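Local coordinates for protein pyruvate kinase 1 (Trypanosoma brucei brucei, PDB 4KCU) that catalyses the transfer of a phosphoryl group from phosphoenolpyruvate to ADP, giving pyruvate and ATP in the last step of glycolysis, at residues A[295-300]-A[329-334]. Residues are numbered along the deposited sequence; the frame is centred on the assembly and turned at random.
With MLT (D-malate), chain E.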
ATOM      1  N   CYS A 295      -1.559  -9.954 -28.547  1.00 21.88           N
ATOM      2  CA  CYS A 295      -2.438 -11.043 -28.259  1.00 23.96           C
ATOM      3  C   CYS A 295      -3.221 -11.465 -29.510  1.00 25.92           C
ATOM      4  O   CYS A 295      -3.794 -10.628 -30.202  1.00 27.11           O
ATOM      5  CB  CYS A 295      -3.389 -10.665 -27.154  1.00 24.79           C
ATOM      6  SG  CYS A 295      -4.361 -12.079 -26.671  1.00 33.54           S
ATOM      7  N   ALA A 296      -3.154 -12.741 -29.863  1.00 25.84           N
ATOM      8  CA  ALA A 296      -3.658 -13.169 -31.165  1.00 26.46           C
ATOM      9  C   ALA A 296      -4.663 -14.317 -31.061  1.00 26.17           C
ATOM     10  O   ALA A 296      -4.560 -15.164 -30.166  1.00 27.74           O
ATOM     11  CB  ALA A 296      -2.499 -13.555 -32.087  1.00 23.38           C
ATOM     12  N   THR A 297      -5.634 -14.324 -31.986  1.00 24.02           N
ATOM     13  CA  THR A 297      -6.262 -15.548 -32.513  1.00 25.27           C
ATOM     14  C   THR A 297      -7.604 -15.867 -31.890  1.00 25.80           C
ATOM     15  O   THR A 297      -7.710 -16.057 -30.683  1.00 24.36           O
ATOM     16  CB  THR A 297      -5.366 -16.819 -32.420  1.00 28.76           C
ATOM     17  OG1 THR A 297      -4.211 -16.673 -33.275  1.00 28.78           O
ATOM     18  CG2 THR A 297      -6.181 -18.062 -32.868  1.00 26.50           C
ATOM     19  N   GLN A 298      -8.617 -15.961 -32.748  1.00 25.45           N
ATOM     20  CA  GLN A 298     -10.001 -16.224 -32.342  1.00 27.96           C
ATOM     21  C   GLN A 298     -10.577 -15.184 -31.392  1.00 26.96           C
ATOM     22  O   GLN A 298     -11.562 -15.458 -30.692  1.00 30.17           O
ATOM     23  CB  GLN A 298     -10.165 -17.633 -31.761  1.00 26.27           C
ATOM     24  CG  GLN A 298      -9.961 -18.759 -32.769  1.00 27.32           C
ATOM     25  CD  GLN A 298     -10.300 -20.126 -32.171  1.00 29.86           C
ATOM     26  OE1 GLN A 298     -10.102 -20.358 -30.980  1.00 28.37           O
ATOM     27  NE2 GLN A 298     -10.970 -20.958 -32.949  1.00 34.98           N
ATOM     28  N   MET A 299     -10.033 -13.974 -31.422  1.00 24.76           N
ATOM     29  CA  MET A 299     -10.550 -12.900 -30.558  1.00 24.72           C
ATOM     30  C   MET A 299     -11.961 -12.481 -30.881  1.00 24.39           C
ATOM     31  O   MET A 299     -12.735 -12.194 -29.974  1.00 22.78           O
ATOM     32  CB  MET A 299      -9.625 -11.698 -30.549  1.00 24.10           C
ATOM     33  CG  MET A 299      -8.183 -12.081 -30.190  1.00 27.38           C
ATOM     34  SD  MET A 299      -7.272 -10.721 -29.454  1.00 33.22           S
ATOM     35  CE  MET A 299      -7.691 -10.919 -27.719  1.00 29.13           C
ATOM     36  N   LEU A 300     -12.283 -12.387 -32.174  1.00 25.51           N
ATOM     37  CA  LEU A 300     -13.640 -12.013 -32.625  1.00 25.43           C
ATOM     38  C   LEU A 300     -14.161 -13.037 -33.663  1.00 27.23           C
ATOM     39  O   LEU A 300     -14.842 -12.676 -34.654  1.00 27.23           O
ATOM     40  CB  LEU A 300     -13.659 -10.582 -33.176  1.00 23.87           C
ATOM     41  CG  LEU A 300     -13.329  -9.463 -32.172  1.00 26.28           C
ATOM     42  CD1 LEU A 300     -13.248  -8.108 -32.847  1.00 25.41           C
ATOM     43  CD2 LEU A 300     -14.351  -9.395 -31.032  1.00 25.33           C
ATOM     44  N   MET A 329      -4.969  -8.861 -32.313  1.00 25.79           N
ATOM     45  CA  MET A 329      -4.824  -9.335 -33.680  1.00 26.95           C
ATOM     46  C   MET A 329      -6.094  -9.989 -34.245  1.00 24.96           C
ATOM     47  O   MET A 329      -6.867 -10.610 -33.528  1.00 25.81           O
ATOM     48  CB  MET A 329      -3.635 -10.285 -33.806  1.00 25.74           C
ATOM     49  CG  MET A 329      -3.299 -10.632 -35.248  1.00 28.38           C
ATOM     50  SD  MET A 329      -1.667 -11.379 -35.432  1.00 34.53           S
ATOM     51  CE  MET A 329      -2.100 -13.101 -35.585  1.00 31.05           C
ATOM     52  N   LEU A 330      -6.300  -9.828 -35.538  1.00 24.83           N
ATOM     53  CA  LEU A 330      -7.384 -10.518 -36.242  1.00 24.38           C
ATOM     54  C   LEU A 330      -6.747 -11.399 -37.289  1.00 24.43           C
ATOM     55  O   LEU A 330      -5.736 -11.018 -37.914  1.00 24.69           O
ATOM     56  CB  LEU A 330      -8.308  -9.505 -36.915  1.00 22.26           C
ATOM     57  CG  LEU A 330      -8.944  -8.560 -35.912  1.00 22.63           C
ATOM     58  CD1 LEU A 330      -9.433  -7.282 -36.564  1.00 21.68           C
ATOM     59  CD2 LEU A 330     -10.067  -9.276 -35.174  1.00 20.37           C
ATOM     60  N   SER A 331      -7.315 -12.573 -37.484  1.00 23.98           N
ATOM     61  CA  SER A 331      -6.780 -13.504 -38.469  1.00 28.08           C
ATOM     62  C   SER A 331      -7.806 -13.761 -39.548  1.00 28.30           C
ATOM     63  O   SER A 331      -8.026 -12.901 -40.408  1.00 27.85           O
ATOM     64  CB  SER A 331      -6.356 -14.800 -37.795  1.00 29.02           C
ATOM     65  OG  SER A 331      -5.202 -14.534 -37.014  1.00 30.38           O
ATOM     66  N   GLY A 332      -8.471 -14.912 -39.480  1.00 26.38           N
ATOM     67  CA  GLY A 332      -9.553 -15.202 -40.408  1.00 27.13           C
ATOM     68  C   GLY A 332     -10.604 -14.099 -40.437  1.00 30.01           C
ATOM     69  O   GLY A 332     -11.240 -13.868 -41.473  1.00 32.36           O
ATOM     70  N   GLU A 333     -10.790 -13.406 -39.316  1.00 27.64           N
ATOM     71  CA  GLU A 333     -11.839 -12.399 -39.236  1.00 28.73           C
ATOM     72  C   GLU A 333     -11.714 -11.376 -40.375  1.00 30.60           C
ATOM     73  O   GLU A 333     -12.740 -10.892 -40.912  1.00 32.06           O
ATOM     74  CB  GLU A 333     -11.822 -11.677 -37.868  1.00 32.49           C
ATOM     75  CG  GLU A 333     -12.106 -12.551 -36.643  1.00 32.55           C
ATOM     76  CD  GLU A 333     -10.820 -13.007 -35.942  1.00 34.13           C
ATOM     77  OE1 GLU A 333      -9.850 -13.326 -36.649  1.00 31.44           O
ATOM     78  OE2 GLU A 333     -10.775 -13.023 -34.688  1.00 34.94           O
ATOM     79  N   THR A 334     -10.473 -11.017 -40.731  1.00 27.36           N
ATOM     80  CA  THR A 334     -10.253 -10.035 -41.802  1.00 27.24           C
ATOM     81  C   THR A 334      -9.663 -10.647 -43.090  1.00 28.47           C
ATOM     82  O   THR A 334      -9.814 -10.093 -44.185  1.00 31.86           O
ATOM     83  CB  THR A 334      -9.354  -8.867 -41.345  1.00 25.85           C
ATOM     84  OG1 THR A 334      -8.098  -9.377 -40.863  1.00 24.53           O
ATOM     85  CG2 THR A 334     -10.052  -8.026 -40.249  1.00 25.13           C
TER
HETATM   86  C1  MLT E1003      -1.512 -19.030 -33.885  1.00 39.94           C
HETATM   87  O1  MLT E1003      -1.276 -20.270 -33.801  1.00 33.39           O
HETATM   88  O2  MLT E1003      -2.214 -18.366 -33.081  1.00 32.93           O
HETATM   89  C2  MLT E1003      -1.109 -18.346 -35.221  1.00 44.33           C
HETATM   90  O3  MLT E1003       0.278 -18.250 -35.398  1.00 38.35           O
HETATM   91  C3  MLT E1003      -1.809 -17.012 -35.484  1.00 45.06           C
HETATM   92  C4  MLT E1003      -3.007 -17.373 -36.386  1.00 57.80           C
HETATM   93  O4  MLT E1003      -3.290 -18.595 -36.492  1.00 50.64           O
HETATM   94  O5  MLT E1003      -3.592 -16.443 -36.962  1.00 68.13           O
HETATM   95  O   HOH W   1      -8.266 -12.982 -33.540  1.00 21.91           O
HETATM   96  O   HOH W   2      -8.815 -15.775 -35.727  1.00 31.07           O
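Glu333 reaches from the first turn of helix 332-335 to the loop that follows strand 293-296, where its OE2 accepts the backbone N-H of Leu300 through the anti lone pair at 3.0 Å, with an N-H...O angle of 158°. A bend at chi2 (98°) turns the carboxylate back toward its own chain, letting OE1 take the N-H of Ser331 on the syn side, 33° out of the carboxylate plane. One acid thus ties together the loops after the seventh and eighth strands of a TIM barrel, a worked example of a buried side chain bracing two active-site loops.

The packing is closest at the strand ends, where Met329 CE lies 3.5 Å from Ala296 CB, since CG stands anti to the backbone N and the chain then bends at chi3. The parallel strands themselves are joined here by a weak hydrogen bond from Met329 N to Cys295 O. A separate, looser patch is Leu300 CD1 on Leu330 CD2 at 4.1 Å, the two side chains lying aslant, with helix 340-356 against both.

Past the strand ends the backbones separate, and two waters fill in between the 297-299 loop and the Glu333 carboxylate. One bridges Met299 N, Met329 O and Glu333 OE2; the second links Gln298 N to Glu333 OE1. Beside the Met329 methyl, Thr297 OG1 donates to O2 of D-malate at 2.6 Å and Ser331 OG to O5, one hydroxyl for each carboxylate, while Gly264 and Asp265 offer backbone N-H groups. With one backbone N-H and one water at each oxygen, the Glu333 carboxylate is fixed in rotation, and with it the spacing of the two loops whose hydroxyls grip the diacid near the magnesium ion.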